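Local coordinates for protein putative aldo/keto reductase (Salmonella enterica subsp. enterica serovar Typhimurium, PDB 4R9O) that probably acts as an NADP-dependent oxidoreductase of the aldo/keto reductase family, though its natural substrate is not established, at residues Val84-Ile89 with Leu129-Asp134. Residues are numbered along the deposited sequence; the frame is centred on the assembly and turned at random.
Sequences VTKCGI and LIHRPD
Val-84 lays its CG1 methyl against the branch of Leu-129. With chi1 180°, CG1 lies anti to the backbone N and meets Leu-129 CG at 3.9 Å. The CB of Thr-85 points away from segment 129-134, and its OG1 is hydrogen-bonded to Glu-64. The carbonyl O of Thr-85 takes the N-H of Leu-129, with O and N 2.8 Å apart and the donor in the carbonyl plane. Lys-86 is bridged in parallel with Leu-129, and the two side chains run alongside each other in the same direction, CG of Lys-86 3.9 Å from CB of Leu-129. Farther out, Lys-86 CD sits over one face of the His-131 ring, a CH-pi contact 3.6 Å from the centroid. The chain then bends at its last torsion (chi4 66°). NZ makes a salt bridge to Asp-53 and is hydrogen-bonded to Tyr-58 OH, the probable proton donor; these three residues and His-131 probably correspond to the catalytic tetrad of aldo/keto reductases. The two segments lie on neighbouring strands, 82-90 and 125-130, of the TIM barrel. Cys-87 uses both backbone groups: its N-H reaches Leu-129 O at 3.1 Å, and its O receives His-131 N at 2.9 Å. Its side chain lies on the same face of the sheet as that of Ile-130. Ile-89 comes from the other side of the histidine. Its CD1 lies over the ring face opposite Lys-86 CD, 3.5 Å from the centroid, so the imidazole is sandwiched between two aliphatic carbons, which limits its rotation. A water lies in the ring plane at the edge, its O 2.9 Å from His-131 ND1, and accepts the N-H of Ile-89. The other ring nitrogen, NE2, is hydrogen-bonded to Glu-224 of a second subunit.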
loop_
_atom_site.group_PDB
_atom_site.type_symbol
_atom_site.label_atom_id
_atom_site.label_comp_id
_atom_site.label_asym_id
_atom_site.label_seq_id
_atom_site.Cartn_x
_atom_site.Cartn_y
_atom_site.Cartn_z
ATOM N N VAL C 84 -14.963 -14.261 31.460
ATOM C CA VAL C 84 -14.318 -14.582 30.199
ATOM C C VAL C 84 -12.833 -14.355 30.382
ATOM O O VAL C 84 -12.424 -13.301 30.873
ATOM C CB VAL C 84 -14.830 -13.706 29.034
ATOM C CG1 VAL C 84 -14.112 -14.090 27.720
ATOM C CG2 VAL C 84 -16.350 -13.810 28.873
ATOM N N THR C 85 -12.019 -15.332 30.002
ATOM C CA THR C 85 -10.585 -15.099 30.001
ATOM C C THR C 85 -9.933 -15.694 28.752
ATOM O O THR C 85 -10.617 -16.271 27.899
ATOM C CB THR C 85 -9.917 -15.650 31.278
ATOM O OG1 THR C 85 -8.565 -15.175 31.339
ATOM C CG2 THR C 85 -9.947 -17.174 31.309
ATOM N N LYS C 86 -8.622 -15.507 28.624
ATOM C CA LYS C 86 -7.922 -15.842 27.389
ATOM C C LYS C 86 -6.539 -16.400 27.643
ATOM O O LYS C 86 -5.965 -16.183 28.705
ATOM C CB LYS C 86 -7.777 -14.616 26.475
ATOM C CG LYS C 86 -8.916 -13.633 26.468
ATOM C CD LYS C 86 -8.613 -12.515 25.476
ATOM C CE LYS C 86 -9.602 -11.371 25.583
ATOM N NZ LYS C 86 -9.500 -10.657 26.890
ATOM N N CYS C 87 -6.006 -17.092 26.637
ATOM C CA CYS C 87 -4.622 -17.541 26.626
ATOM C C CYS C 87 -4.125 -17.582 25.180
ATOM O O CYS C 87 -4.922 -17.478 24.246
ATOM C CB CYS C 87 -4.478 -18.915 27.282
ATOM S SG CYS C 87 -5.238 -20.279 26.371
ATOM N N GLY C 88 -2.815 -17.726 24.996
ATOM C CA GLY C 88 -2.246 -17.786 23.661
ATOM C C GLY C 88 -1.071 -16.853 23.452
ATOM O O GLY C 88 -0.221 -17.086 22.586
ATOM N N ILE C 89 -0.990 -15.801 24.260
ATOM C CA ILE C 89 0.138 -14.883 24.143
ATOM C C ILE C 89 1.181 -15.133 25.242
ATOM O O ILE C 89 0.843 -15.454 26.385
ATOM C CB ILE C 89 -0.343 -13.423 24.173
ATOM C CG1 ILE C 89 -1.363 -13.186 23.048
ATOM C CG2 ILE C 89 0.831 -12.458 24.039
ATOM C CD1 ILE C 89 -1.972 -11.799 23.053
ATOM N N LEU C 129 -10.998 -17.894 25.601
ATOM C CA LEU C 129 -10.670 -17.462 24.245
ATOM C C LEU C 129 -9.207 -17.740 23.874
ATOM O O LEU C 129 -8.324 -17.672 24.720
ATOM C CB LEU C 129 -10.941 -15.964 24.079
ATOM C CG LEU C 129 -12.279 -15.348 24.493
ATOM C CD1 LEU C 129 -12.274 -13.852 24.160
ATOM C CD2 LEU C 129 -13.454 -16.060 23.826
ATOM N N ILE C 130 -8.961 -18.055 22.607
ATOM C CA ILE C 130 -7.629 -17.917 22.033
ATOM C C ILE C 130 -7.414 -16.428 21.756
ATOM O O ILE C 130 -8.163 -15.802 20.986
ATOM C CB ILE C 130 -7.451 -18.733 20.722
ATOM C CG1 ILE C 130 -7.942 -20.172 20.902
ATOM C CG2 ILE C 130 -5.982 -18.714 20.269
ATOM C CD1 ILE C 130 -7.082 -20.998 21.883
ATOM N N HIS C 131 -6.388 -15.869 22.387
ATOM C CA HIS C 131 -6.198 -14.422 22.447
ATOM C C HIS C 131 -5.864 -13.818 21.085
ATOM O O HIS C 131 -6.338 -12.729 20.727
ATOM C CB HIS C 131 -5.088 -14.106 23.449
ATOM C CG HIS C 131 -5.167 -12.732 24.049
ATOM N ND1 HIS C 131 -4.567 -12.413 25.244
ATOM C CD2 HIS C 131 -5.768 -11.599 23.608
ATOM C CE1 HIS C 131 -4.799 -11.140 25.525
ATOM N NE2 HIS C 131 -5.521 -10.624 24.548
ATOM N N ARG C 132 -5.059 -14.544 20.321
ATOM C CA ARG C 132 -4.631 -14.055 19.022
ATOM C C ARG C 132 -4.381 -15.229 18.069
ATOM O O ARG C 132 -4.034 -16.327 18.515
ATOM C CB ARG C 132 -3.382 -13.172 19.171
ATOM C CG ARG C 132 -3.569 -11.804 18.484
ATOM C CD ARG C 132 -2.812 -10.635 19.104
ATOM N NE ARG C 132 -3.741 -9.623 19.614
ATOM C CZ ARG C 132 -3.584 -8.944 20.752
ATOM N NH1 ARG C 132 -2.503 -9.123 21.498
ATOM N NH2 ARG C 132 -4.495 -8.057 21.132
ATOM N N PRO C 133 -4.580 -15.004 16.757
ATOM C CA PRO C 133 -4.265 -16.063 15.796
ATOM C C PRO C 133 -2.759 -16.300 15.728
ATOM O O PRO C 133 -1.969 -15.371 15.585
ATOM C CB PRO C 133 -4.811 -15.524 14.478
ATOM C CG PRO C 133 -4.834 -14.054 14.637
ATOM C CD PRO C 133 -5.143 -13.812 16.098
ATOM N N ASP C 134 -2.387 -17.563 15.854
ATOM C CA ASP C 134 -1.006 -17.991 15.913
ATOM C C ASP C 134 -0.672 -18.738 14.619
ATOM O O ASP C 134 -1.323 -19.723 14.301
ATOM C CB ASP C 134 -0.839 -18.864 17.158
ATOM C CG ASP C 134 0.493 -19.581 17.230
ATOM O OD1 ASP C 134 1.486 -19.126 16.627
ATOM O OD2 ASP C 134 0.537 -20.599 17.950
HETATM O O HOH W 1 -2.988 -14.707 26.160
#